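Local atomic coordinates of programmed cell death 6-interacting protein (Homo sapiens, PDB entry 5WA1), a protein that sorts cargo into multivesicular bodies and acts in cytokinesis, membrane repair and apoptosis, represented here by its CHMP4-binding Bro1 domain. Residues T33-A39 / L67-R72; I96-E100 / L137-K141; D231-A235 / H280-L284; K290-A296 / Y340-P345. All blocks are in the same frame, centred on the assembly; numbering follows the deposited sequence.

Contact 1 (T33-A39 / L67-R72); sequences TSEVDLA and LSKLRR
The guanidinium of Arg71 meets residues 33-36 in two ways: Val36 lies over one face, with CG2 4.1 Å above the plane and shifted toward the rim, while oxygens gather at the edge. Thr33 OG1 lies close to the plane, and Arg71 NH1 donates to it at 3.1 Å, nearly straight (166°). Arg71 NH2 reaches Ser34 O at 3.1 Å, the oxygen tilted 20° from the plane. Thr33 OG1 also bonds to Thr115 O and Arg71 NE forms a salt bridge with Glu140, which together should restrict the group's rotation. With CG anti to the backbone N (chi1 -175°) and the chain extended to NE, the arm passes Leu38, whose CG and CD1 lie against Arg71 CD. Arg72 folds its own guanidinium face back over Ser68 O and Lys69 CA and meets Glu35 through a carbon, Arg72 CD to Glu35 OE2 at 3.7 Å. One turn earlier, Ser68 OG accepts a weak bond from Leu38 N at 3.1 Å, and Leu38 CD1 packs on Leu67 CG. An arginine of helix 56-75 thus ties down segment 33-39, whose Ser34 also makes backbone hydrogen bonds with Thr115 of strand 114-117, in this predominantly helical Bro1 domain.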
loop_
_atom_site.group_PDB
_atom_site.type_symbol
_atom_site.label_atom_id
_atom_site.label_comp_id
_atom_site.label_asym_id
_atom_site.label_seq_id
_atom_site.Cartn_x
_atom_site.Cartn_y
_atom_site.Cartn_z
ATOM N N THR A 33 12.630 -8.958 13.948
ATOM C CA THR A 33 12.330 -9.286 15.331
ATOM C C THR A 33 13.294 -10.363 15.800
ATOM O O THR A 33 13.850 -11.116 14.994
ATOM C CB THR A 33 10.871 -9.750 15.508
ATOM O OG1 THR A 33 10.616 -10.037 16.891
ATOM C CG2 THR A 33 10.595 -10.991 14.677
ATOM N N SER A 34 13.504 -10.413 17.107
ATOM C CA SER A 34 14.349 -11.442 17.683
ATOM C C SER A 34 13.550 -12.723 17.887
ATOM O O SER A 34 12.330 -12.694 18.076
ATOM C CB SER A 34 14.931 -10.959 19.007
ATOM O OG SER A 34 13.902 -10.423 19.817
ATOM N N GLU A 35 14.250 -13.854 17.840
ATOM C CA GLU A 35 13.596 -15.144 18.028
ATOM C C GLU A 35 13.073 -15.279 19.455
ATOM O O GLU A 35 13.769 -14.960 20.423
ATOM C CB GLU A 35 14.567 -16.284 17.711
ATOM C CG GLU A 35 13.925 -17.663 17.736
ATOM C CD GLU A 35 14.908 -18.784 17.431
ATOM O OE1 GLU A 35 15.928 -18.518 16.761
ATOM O OE2 GLU A 35 14.653 -19.930 17.864
ATOM N N VAL A 36 11.836 -15.760 19.583
ATOM C CA VAL A 36 11.185 -15.924 20.879
ATOM C C VAL A 36 10.647 -17.347 20.995
ATOM O O VAL A 36 10.063 -17.879 20.046
ATOM C CB VAL A 36 10.052 -14.890 21.066
ATOM C CG1 VAL A 36 9.146 -15.283 22.217
ATOM C CG2 VAL A 36 10.642 -13.507 21.306
ATOM N N ASP A 37 10.842 -17.961 22.162
ATOM C CA ASP A 37 10.297 -19.290 22.441
ATOM C C ASP A 37 8.855 -19.130 22.911
ATOM O O ASP A 37 8.576 -18.961 24.100
ATOM C CB ASP A 37 11.138 -20.021 23.483
ATOM C CG ASP A 37 10.564 -21.383 23.840
ATOM O OD1 ASP A 37 9.768 -21.922 23.042
ATOM O OD2 ASP A 37 10.906 -21.913 24.918
ATOM N N LEU A 38 7.920 -19.192 21.960
ATOM C CA LEU A 38 6.506 -19.083 22.307
ATOM C C LEU A 38 6.017 -20.282 23.106
ATOM O O LEU A 38 5.067 -20.157 23.887
ATOM C CB LEU A 38 5.656 -18.937 21.046
ATOM C CG LEU A 38 5.610 -17.571 20.378
ATOM C CD1 LEU A 38 4.508 -17.550 19.316
ATOM C CD2 LEU A 38 5.398 -16.491 21.423
ATOM N N ALA A 39 6.642 -21.444 22.918
ATOM C CA ALA A 39 6.103 -22.679 23.472
ATOM C C ALA A 39 6.138 -22.670 24.996
ATOM O O ALA A 39 5.100 -22.804 25.653
ATOM C CB ALA A 39 6.873 -23.880 22.917
ATOM N N LEU A 67 2.757 -23.361 17.202
ATOM C CA LEU A 67 2.646 -21.912 17.104
ATOM C C LEU A 67 4.018 -21.251 17.151
ATOM O O LEU A 67 4.281 -20.296 16.408
ATOM C CB LEU A 67 1.754 -21.365 18.215
ATOM C CG LEU A 67 1.675 -19.834 18.155
ATOM C CD1 LEU A 67 1.094 -19.370 16.820
ATOM C CD2 LEU A 67 0.892 -19.263 19.318
ATOM N N SER A 68 4.899 -21.739 18.024
ATOM C CA SER A 68 6.262 -21.220 18.064
ATOM C C SER A 68 6.972 -21.476 16.741
ATOM O O SER A 68 7.699 -20.610 16.237
ATOM C CB SER A 68 7.036 -21.859 19.227
ATOM O OG SER A 68 8.196 -21.093 19.533
ATOM N N LYS A 69 6.771 -22.668 16.168
ATOM C CA LYS A 69 7.312 -22.964 14.848
ATOM C C LYS A 69 6.755 -22.007 13.805
ATOM O O LYS A 69 7.495 -21.509 12.949
ATOM C CB LYS A 69 6.996 -24.413 14.479
ATOM C CG LYS A 69 7.295 -24.800 13.041
ATOM C CD LYS A 69 6.959 -26.276 12.820
ATOM C CE LYS A 69 7.102 -26.690 11.363
ATOM N NZ LYS A 69 6.783 -28.135 11.176
ATOM N N LEU A 70 5.451 -21.721 13.881
ATOM C CA LEU A 70 4.826 -20.816 12.924
ATOM C C LEU A 70 5.406 -19.413 13.028
ATOM O O LEU A 70 5.587 -18.737 12.009
ATOM C CB LEU A 70 3.310 -20.787 13.129
ATOM C CG LEU A 70 2.524 -19.756 12.302
ATOM C CD1 LEU A 70 2.776 -19.958 10.814
ATOM C CD2 LEU A 70 1.033 -19.827 12.611
ATOM N N ARG A 71 5.710 -18.957 14.248
ATOM C CA ARG A 71 6.309 -17.634 14.398
ATOM C C ARG A 71 7.664 -17.572 13.710
ATOM O O ARG A 71 7.970 -16.608 13.001
ATOM C CB ARG A 71 6.447 -17.263 15.881
ATOM C CG ARG A 71 6.965 -15.839 16.057
ATOM C CD ARG A 71 7.185 -15.424 17.505
ATOM N NE ARG A 71 7.234 -13.966 17.597
ATOM C CZ ARG A 71 8.341 -13.239 17.483
ATOM N NH1 ARG A 71 8.278 -11.915 17.574
ATOM N NH2 ARG A 71 9.516 -13.829 17.298
ATOM N N ARG A 72 8.502 -18.594 13.921
ATOM C CA ARG A 72 9.809 -18.619 13.274
ATOM C C ARG A 72 9.674 -18.567 11.753
ATOM O O ARG A 72 10.443 -17.870 11.079
ATOM C CB ARG A 72 10.589 -19.861 13.706
ATOM C CG ARG A 72 10.930 -19.899 15.197
ATOM C CD ARG A 72 11.950 -20.990 15.515
ATOM N NE ARG A 72 11.408 -22.336 15.345
ATOM C CZ ARG A 72 10.800 -23.027 16.305
ATOM N NH1 ARG A 72 10.653 -22.500 17.514
ATOM N NH2 ARG A 72 10.337 -24.246 16.058
#

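Contact 2 (I96-E100 / L137-K141); sequences ICSIE and LGYEK
Ile96 packs on Leu137 and Lys141 where the last turn of helix 83-97 meets the first turn of helix 137-157, two helices of the Bro1 domain joined through the small antiparallel hairpin of strands 114-117 and 131-134. The apolar part centres on one methyl. Ile96 CG2, set anti to the backbone N by the residue's first torsion, lies 3.7 Å from Leu137 CG and 3.6 Å from Lys141 CG, so it touches two residues one helical turn apart. CD1 of Leu137 also faces Ile96 CG2, while its CD2 branch rests 3.8 Å from Glu100 CA. Glu140, on the same turn, hydrogen-bonds Tyr92 and Trp116 instead. Contacts of mixed character follow along the lysine, whose aliphatic chain slides past Ile96 in the opposite direction and brings CE to 3.9 Å from Cys97 SG. The ionic part is modest: Glu100, extended beyond CG, crosses the lysine chain at about a right angle, and the salt bridge they form is long. The bend at the lysine's third torsion (49°) swings CE toward Cys97 SG, and the last bond then carries Lys141 NZ to the carboxylate, a weak 3.5 Å bond to Glu100 OE1.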
loop_
_atom_site.group_PDB
_atom_site.type_symbol
_atom_site.label_atom_id
_atom_site.label_comp_id
_atom_site.label_asym_id
_atom_site.label_seq_id
_atom_site.Cartn_x
_atom_site.Cartn_y
_atom_site.Cartn_z
ATOM N N ILE A 96 -2.536 -15.438 16.250
ATOM C CA ILE A 96 -2.329 -14.602 17.431
ATOM C C ILE A 96 -3.625 -13.909 17.845
ATOM O O ILE A 96 -3.959 -13.848 19.037
ATOM C CB ILE A 96 -1.203 -13.589 17.172
ATOM C CG1 ILE A 96 0.106 -14.320 16.851
ATOM C CG2 ILE A 96 -1.031 -12.666 18.364
ATOM C CD1 ILE A 96 0.635 -15.171 17.977
ATOM N N CYS A 97 -4.374 -13.371 16.879
ATOM C CA CYS A 97 -5.651 -12.755 17.221
ATOM C C CYS A 97 -6.588 -13.759 17.886
ATOM O O CYS A 97 -7.285 -13.423 18.851
ATOM C CB CYS A 97 -6.292 -12.150 15.976
ATOM S SG CYS A 97 -5.310 -10.818 15.256
ATOM N N SER A 98 -6.591 -15.006 17.411
ATOM C CA SER A 98 -7.475 -16.044 17.936
ATOM C C SER A 98 -7.049 -16.567 19.301
ATOM O O SER A 98 -7.743 -17.423 19.860
ATOM C CB SER A 98 -7.549 -17.214 16.950
ATOM O OG SER A 98 -8.293 -16.874 15.799
ATOM N N ILE A 99 -5.941 -16.077 19.854
ATOM C CA ILE A 99 -5.390 -16.610 21.083
ATOM C C ILE A 99 -5.501 -15.633 22.248
ATOM O O ILE A 99 -5.618 -16.072 23.399
ATOM C CB ILE A 99 -3.923 -17.033 20.850
ATOM C CG1 ILE A 99 -3.895 -18.382 20.135
ATOM C CG2 ILE A 99 -3.121 -17.083 22.140
ATOM C CD1 ILE A 99 -2.546 -18.758 19.610
ATOM N N GLU A 100 -5.504 -14.325 21.980
ATOM C CA GLU A 100 -5.683 -13.324 23.029
ATOM C C GLU A 100 -6.821 -13.640 23.994
ATOM O O GLU A 100 -6.618 -13.508 25.210
ATOM C CB GLU A 100 -5.875 -11.946 22.379
ATOM C CG GLU A 100 -6.243 -10.846 23.357
ATOM C CD GLU A 100 -6.423 -9.501 22.682
ATOM O OE1 GLU A 100 -6.276 -9.433 21.441
ATOM O OE2 GLU A 100 -6.711 -8.515 23.394
ATOM N N LEU A 137 0.745 -8.867 23.610
ATOM C CA LEU A 137 0.251 -9.482 22.384
ATOM C C LEU A 137 -0.178 -8.426 21.374
ATOM O O LEU A 137 0.014 -8.600 20.166
ATOM C CB LEU A 137 -0.911 -10.418 22.696
ATOM C CG LEU A 137 -0.955 -11.711 21.892
ATOM C CD1 LEU A 137 0.437 -12.317 21.802
ATOM C CD2 LEU A 137 -1.917 -12.691 22.546
ATOM N N GLY A 138 -0.768 -7.324 21.852
ATOM C CA GLY A 138 -1.164 -6.255 20.951
ATOM C C GLY A 138 0.006 -5.677 20.178
ATOM O O GLY A 138 -0.129 -5.312 19.007
ATOM N N TYR A 139 1.170 -5.585 20.825
ATOM C CA TYR A 139 2.379 -5.142 20.137
ATOM C C TYR A 139 2.784 -6.137 19.057
ATOM O O TYR A 139 3.120 -5.746 17.933
ATOM C CB TYR A 139 3.511 -4.961 21.150
ATOM C CG TYR A 139 4.830 -4.466 20.581
ATOM C CD1 TYR A 139 4.878 -3.397 19.695
ATOM C CD2 TYR A 139 6.034 -5.047 20.977
ATOM C CE1 TYR A 139 6.091 -2.935 19.193
ATOM C CE2 TYR A 139 7.247 -4.593 20.486
ATOM C CZ TYR A 139 7.272 -3.540 19.594
ATOM O OH TYR A 139 8.488 -3.096 19.116
ATOM N N GLU A 140 2.761 -7.432 19.386
ATOM C CA GLU A 140 3.120 -8.451 18.406
ATOM C C GLU A 140 2.165 -8.425 17.220
ATOM O O GLU A 140 2.601 -8.405 16.062
ATOM C CB GLU A 140 3.136 -9.832 19.071
ATOM C CG GLU A 140 3.353 -10.987 18.106
ATOM C CD GLU A 140 4.819 -11.255 17.803
ATOM O OE1 GLU A 140 5.673 -10.385 18.083
ATOM O OE2 GLU A 140 5.119 -12.360 17.293
ATOM N N LYS A 141 0.854 -8.418 17.491
ATOM C CA LYS A 141 -0.144 -8.283 16.428
ATOM C C LYS A 141 0.157 -7.100 15.514
ATOM O O LYS A 141 0.089 -7.214 14.281
ATOM C CB LYS A 141 -1.541 -8.111 17.030
ATOM C CG LYS A 141 -2.142 -9.339 17.680
ATOM C CD LYS A 141 -3.343 -8.957 18.541
ATOM C CE LYS A 141 -4.315 -8.057 17.785
ATOM N NZ LYS A 141 -5.351 -7.479 18.692
#

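Contact 3 (D231-A235 / H280-L284); sequences DAIIA and HQSIL
His280 ND1 donates to Asp231 OD1 at 2.9 Å, nearly straight at 169°, and the acceptor lies in the plane of the imidazole. The oxygen uses its anti lone pair, pointing away from OD2, and carboxylate and ring are close to coplanar although the two side chains cross at about a right angle. Hydrophobic groups close round this polar pair. Ile234 lays its CG2 methyl over the centre of one ring face, 3.4 Å from the centroid, in a CH-pi contact. That methyl is anti to the backbone N, while CG1 is anti to the carbonyl carbon. On the carboxylate side, Ile283 presses CG2 to 3.4 Å from Asp231 OD2, with its CD1 beside OD1. Two alanines take up the rest of the interface: Ala232 CB meets Leu284 CD2 at 3.8 Å, and Ala235 CB touches Gln281 OE1 at 3.5 Å. The helices run nearly antiparallel, their short axes 8.0 Å apart, joining the start of helix 231-252 to the end of helix 262-287 within the CHMP4-interacting region. Ile233, directed away from this interface, packs on an apolar side chain of the bound peptide. The bond places a proton on ND1; the carboxylate would probably stabilise positive charge on His280, and the helix start at Asp231 should favour an ionised aspartate.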
loop_
_atom_site.group_PDB
_atom_site.type_symbol
_atom_site.label_atom_id
_atom_site.label_comp_id
_atom_site.label_asym_id
_atom_site.label_seq_id
_atom_site.Cartn_x
_atom_site.Cartn_y
_atom_site.Cartn_z
ATOM N N ASP A 231 -11.344 7.561 -23.147
ATOM C CA ASP A 231 -10.404 8.537 -22.602
ATOM C C ASP A 231 -11.038 9.379 -21.503
ATOM O O ASP A 231 -10.337 9.799 -20.575
ATOM C CB ASP A 231 -9.848 9.416 -23.722
ATOM C CG ASP A 231 -8.949 8.636 -24.668
ATOM O OD1 ASP A 231 -7.780 8.380 -24.303
ATOM O OD2 ASP A 231 -9.412 8.270 -25.771
ATOM N N ALA A 232 -12.351 9.620 -21.574
ATOM C CA ALA A 232 -13.035 10.319 -20.484
ATOM C C ALA A 232 -12.853 9.593 -19.154
ATOM O O ALA A 232 -12.647 10.225 -18.110
ATOM C CB ALA A 232 -14.522 10.458 -20.797
ATOM N N ILE A 233 -12.941 8.267 -19.174
ATOM C CA ILE A 233 -12.821 7.492 -17.945
ATOM C C ILE A 233 -11.377 7.463 -17.474
ATOM O O ILE A 233 -11.092 7.607 -16.278
ATOM C CB ILE A 233 -13.374 6.075 -18.176
ATOM C CG1 ILE A 233 -14.889 6.135 -18.370
ATOM C CG2 ILE A 233 -12.964 5.136 -17.046
ATOM C CD1 ILE A 233 -15.605 6.883 -17.272
ATOM N N ILE A 234 -10.442 7.266 -18.404
ATOM C CA ILE A 234 -9.030 7.246 -18.043
ATOM C C ILE A 234 -8.623 8.560 -17.385
ATOM O O ILE A 234 -7.835 8.574 -16.433
ATOM C CB ILE A 234 -8.181 6.931 -19.287
ATOM C CG1 ILE A 234 -8.478 5.495 -19.756
ATOM C CG2 ILE A 234 -6.703 7.094 -18.987
ATOM C CD1 ILE A 234 -7.767 5.110 -21.041
ATOM N N ALA A 235 -9.183 9.678 -17.853
ATOM C CA ALA A 235 -8.834 10.974 -17.277
ATOM C C ALA A 235 -9.324 11.089 -15.838
ATOM O O ALA A 235 -8.606 11.602 -14.974
ATOM C CB ALA A 235 -9.402 12.110 -18.144
ATOM N N HIS A 280 -5.450 12.733 -21.492
ATOM C CA HIS A 280 -6.611 11.977 -21.936
ATOM C C HIS A 280 -7.839 12.861 -22.070
ATOM O O HIS A 280 -8.678 12.623 -22.945
ATOM C CB HIS A 280 -6.860 10.798 -20.997
ATOM C CG HIS A 280 -5.845 9.712 -21.159
ATOM N ND1 HIS A 280 -5.896 8.805 -22.190
ATOM C CD2 HIS A 280 -4.714 9.434 -20.464
ATOM C CE1 HIS A 280 -4.857 7.991 -22.111
ATOM N NE2 HIS A 280 -4.123 8.354 -21.076
ATOM N N GLN A 281 -7.958 13.896 -21.242
ATOM C CA GLN A 281 -9.044 14.842 -21.454
ATOM C C GLN A 281 -8.863 15.602 -22.762
ATOM O O GLN A 281 -9.854 15.936 -23.415
ATOM C CB GLN A 281 -9.141 15.811 -20.275
ATOM C CG GLN A 281 -10.441 16.613 -20.248
ATOM C CD GLN A 281 -11.632 15.755 -19.881
ATOM O OE1 GLN A 281 -11.473 14.646 -19.367
ATOM N NE2 GLN A 281 -12.834 16.255 -20.144
ATOM N N SER A 282 -7.616 15.862 -23.168
ATOM C CA SER A 282 -7.374 16.565 -24.420
ATOM C C SER A 282 -7.791 15.722 -25.626
ATOM O O SER A 282 -8.267 16.269 -26.632
ATOM C CB SER A 282 -5.899 16.974 -24.529
ATOM O OG SER A 282 -5.120 15.890 -25.032
ATOM N N ILE A 283 -7.608 14.402 -25.554
ATOM C CA ILE A 283 -8.077 13.517 -26.620
ATOM C C ILE A 283 -9.592 13.611 -26.761
ATOM O O ILE A 283 -10.127 13.678 -27.877
ATOM C CB ILE A 283 -7.627 12.065 -26.344
ATOM C CG1 ILE A 283 -6.102 11.966 -26.385
ATOM C CG2 ILE A 283 -8.283 11.089 -27.344
ATOM C CD1 ILE A 283 -5.573 10.596 -26.013
ATOM N N LEU A 284 -10.308 13.602 -25.631
ATOM C CA LEU A 284 -11.753 13.804 -25.667
ATOM C C LEU A 284 -12.100 15.148 -26.291
ATOM O O LEU A 284 -13.002 15.234 -27.132
ATOM C CB LEU A 284 -12.329 13.717 -24.252
ATOM C CG LEU A 284 -13.845 13.894 -24.120
ATOM C CD1 LEU A 284 -14.600 12.913 -25.013
ATOM C CD2 LEU A 284 -14.266 13.719 -22.662
HETATM O O HOH W 1 -13.128 13.077 -18.428
#

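Contact 4 (K290-A296 / Y340-P345); sequences KFGEEIA and YHDRVP
Tyr340 and Phe291 form an offset stack where the loop leaving helix 319-340 folds over the start of helix 291-311, closing the end of a helical hairpin in the Bro1 domain. Their centroids are 4.2 Å apart and the planes diverge by 21°. The overlap is uneven, since Phe291 CE2 sits over the centre of the tyrosine ring, whereas Tyr340 CE2 lies above the rim of the phenylalanine. At His341 the chain leaves helical geometry with a positive phi, 57°, and turns back toward the other helix. Asp342 then enters with its carboxylate at the helix start, where OD2 takes two consecutive backbone N-H groups. Phe291 N bonds weakly to Asp342 OD2 at 3.0 Å; Gly292 N makes the better bond, 3.1 Å and 153°, to the anti lone pair of Asp342 OD2. Positive potential at a helix start would probably add to this attraction, and Asn336 holds the aspartate's own backbone N-H. Arg343 contributes its carbonyl, with O 3.4 Å from Gly292 CA in a CA-H...O contact. Here the backbones come close, Gly292 CA and Val344 CA being 4.1 Å apart, because the glycine has no side chain. Val344 splits its branches: CG2 crosses to Ile295 CG2 at 3.9 Å, while CG1 touches both Ile295 and Ala296. Pro345, also in touch with Leu350, finishes the run by setting its ring CD against Gly292 O at 3.4 Å and its carbonyl O 3.4 Å from Ala296 CB.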
loop_
_atom_site.group_PDB
_atom_site.type_symbol
_atom_site.label_atom_id
_atom_site.label_comp_id
_atom_site.label_asym_id
_atom_site.label_seq_id
_atom_site.Cartn_x
_atom_site.Cartn_y
_atom_site.Cartn_z
ATOM N N LYS A 290 -13.075 20.367 -30.134
ATOM C CA LYS A 290 -12.779 21.503 -29.258
ATOM C C LYS A 290 -11.269 21.714 -29.288
ATOM O O LYS A 290 -10.536 21.384 -28.356
ATOM C CB LYS A 290 -13.295 21.241 -27.842
ATOM C CG LYS A 290 -14.812 21.141 -27.754
ATOM C CD LYS A 290 -15.265 20.508 -26.438
ATOM C CE LYS A 290 -16.775 20.590 -26.320
ATOM N NZ LYS A 290 -17.242 20.447 -24.924
ATOM N N PHE A 291 -10.804 22.279 -30.400
ATOM C CA PHE A 291 -9.374 22.286 -30.684
ATOM C C PHE A 291 -8.627 23.277 -29.808
ATOM O O PHE A 291 -7.469 23.033 -29.453
ATOM C CB PHE A 291 -9.151 22.597 -32.177
ATOM C CG PHE A 291 -9.670 21.521 -33.102
ATOM C CD1 PHE A 291 -9.300 20.196 -32.941
ATOM C CD2 PHE A 291 -10.548 21.845 -34.131
ATOM C CE1 PHE A 291 -9.789 19.208 -33.798
ATOM C CE2 PHE A 291 -11.037 20.869 -34.992
ATOM C CZ PHE A 291 -10.659 19.553 -34.833
ATOM N N GLY A 292 -9.244 24.416 -29.479
ATOM C CA GLY A 292 -8.621 25.321 -28.530
ATOM C C GLY A 292 -8.431 24.659 -27.178
ATOM O O GLY A 292 -7.346 24.713 -26.589
ATOM N N GLU A 293 -9.474 23.982 -26.693
ATOM C CA GLU A 293 -9.370 23.292 -25.411
ATOM C C GLU A 293 -8.321 22.190 -25.457
ATOM O O GLU A 293 -7.569 22.001 -24.494
ATOM C CB GLU A 293 -10.725 22.717 -24.995
ATOM C CG GLU A 293 -10.600 21.810 -23.767
ATOM C CD GLU A 293 -11.918 21.226 -23.279
ATOM O OE1 GLU A 293 -12.989 21.664 -23.755
ATOM O OE2 GLU A 293 -11.876 20.327 -22.401
ATOM N N GLU A 294 -8.247 21.450 -26.570
ATOM C CA GLU A 294 -7.230 20.408 -26.683
ATOM C C GLU A 294 -5.833 20.982 -26.482
ATOM O O GLU A 294 -5.013 20.400 -25.760
ATOM C CB GLU A 294 -7.309 19.704 -28.045
ATOM C CG GLU A 294 -6.268 18.582 -28.138
ATOM C CD GLU A 294 -5.899 18.146 -29.557
ATOM O OE1 GLU A 294 -6.381 18.758 -30.542
ATOM O OE2 GLU A 294 -5.108 17.169 -29.669
ATOM N N ILE A 295 -5.554 22.127 -27.111
ATOM C CA ILE A 295 -4.242 22.762 -27.010
ATOM C C ILE A 295 -3.973 23.207 -25.578
ATOM O O ILE A 295 -2.865 23.033 -25.055
ATOM C CB ILE A 295 -4.147 23.947 -27.997
ATOM C CG1 ILE A 295 -4.020 23.438 -29.428
ATOM C CG2 ILE A 295 -2.960 24.839 -27.644
ATOM C CD1 ILE A 295 -4.292 24.501 -30.497
ATOM N N ALA A 296 -4.969 23.819 -24.932
ATOM C CA ALA A 296 -4.787 24.293 -23.561
ATOM C C ALA A 296 -4.452 23.145 -22.621
ATOM O O ALA A 296 -3.606 23.284 -21.730
ATOM C CB ALA A 296 -6.044 25.013 -23.079
ATOM N N TYR A 340 -8.381 26.130 -38.142
ATOM C CA TYR A 340 -9.589 26.280 -37.339
ATOM C C TYR A 340 -9.656 27.631 -36.645
ATOM O O TYR A 340 -10.745 28.209 -36.534
ATOM C CB TYR A 340 -9.677 25.142 -36.323
ATOM C CG TYR A 340 -9.446 23.801 -36.969
ATOM C CD1 TYR A 340 -10.278 23.353 -37.990
ATOM C CD2 TYR A 340 -8.378 22.997 -36.581
ATOM C CE1 TYR A 340 -10.069 22.125 -38.599
ATOM C CE2 TYR A 340 -8.156 21.771 -37.176
ATOM C CZ TYR A 340 -9.002 21.338 -38.185
ATOM O OH TYR A 340 -8.774 20.115 -38.780
ATOM N N HIS A 341 -8.512 28.152 -36.191
ATOM C CA HIS A 341 -8.445 29.433 -35.479
ATOM C C HIS A 341 -9.328 29.446 -34.231
ATOM O O HIS A 341 -9.951 30.461 -33.906
ATOM C CB HIS A 341 -8.796 30.593 -36.410
ATOM C CG HIS A 341 -7.889 30.695 -37.590
ATOM N ND1 HIS A 341 -8.347 30.924 -38.868
ATOM C CD2 HIS A 341 -6.542 30.590 -37.686
ATOM C CE1 HIS A 341 -7.322 30.962 -39.702
ATOM N NE2 HIS A 341 -6.216 30.758 -39.009
ATOM N N ASP A 342 -9.392 28.308 -33.530
ATOM C CA ASP A 342 -9.999 28.276 -32.207
ATOM C C ASP A 342 -9.193 29.140 -31.249
ATOM O O ASP A 342 -7.959 29.107 -31.252
ATOM C CB ASP A 342 -10.029 26.846 -31.649
ATOM C CG ASP A 342 -11.232 26.028 -32.123
ATOM O OD1 ASP A 342 -11.945 26.457 -33.038
ATOM O OD2 ASP A 342 -11.468 24.941 -31.549
ATOM N N ARG A 343 -9.887 29.892 -30.401
ATOM C CA ARG A 343 -9.208 30.538 -29.289
ATOM C C ARG A 343 -8.766 29.482 -28.286
ATOM O O ARG A 343 -9.510 28.547 -27.975
ATOM C CB ARG A 343 -10.114 31.554 -28.599
ATOM C CG ARG A 343 -9.383 32.367 -27.545
ATOM C CD ARG A 343 -10.313 32.881 -26.458
ATOM N NE ARG A 343 -9.745 32.660 -25.129
ATOM C CZ ARG A 343 -8.947 33.518 -24.501
ATOM N NH1 ARG A 343 -8.619 34.671 -25.076
ATOM N NH2 ARG A 343 -8.477 33.226 -23.295
ATOM N N VAL A 344 -7.539 29.614 -27.798
ATOM C CA VAL A 344 -7.004 28.716 -26.778
ATOM C C VAL A 344 -7.394 29.287 -25.418
ATOM O O VAL A 344 -6.913 30.372 -25.059
ATOM C CB VAL A 344 -5.485 28.549 -26.902
ATOM C CG1 VAL A 344 -4.963 27.644 -25.783
ATOM C CG2 VAL A 344 -5.132 27.982 -28.269
ATOM N N PRO A 345 -8.260 28.623 -24.658
ATOM C CA PRO A 345 -8.696 29.190 -23.377
ATOM C C PRO A 345 -7.606 29.117 -22.319
ATOM O O PRO A 345 -6.737 28.239 -22.346
ATOM C CB PRO A 345 -9.894 28.310 -22.992
ATOM C CG PRO A 345 -9.603 26.995 -23.655
ATOM C CD PRO A 345 -8.857 27.301 -24.928
#

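How the contacts relate
The four contacts illustrate how a long helical domain is fastened locally, in two pairs on opposite sides of its centre. Contacts 1 and 2 have centres 13 Å apart and are joined by the salt bridge of Arg71 NE with Glu140 OE2 at 2.7 Å, and by packing of Leu67 on Ile99. Contacts 3 and 4, with centres 16 Å apart, lie on helices 262-287 and 291-311, which follow each other in the chain, and touch where Ser282 O meets Glu294 CG. Between the pairs, the centres of contacts 1 and 4 are about 66 Å apart. Contacts 3 and 4 lie in the CHMP4-interacting region, and at contact 3 the bound peptide reaches Ile233.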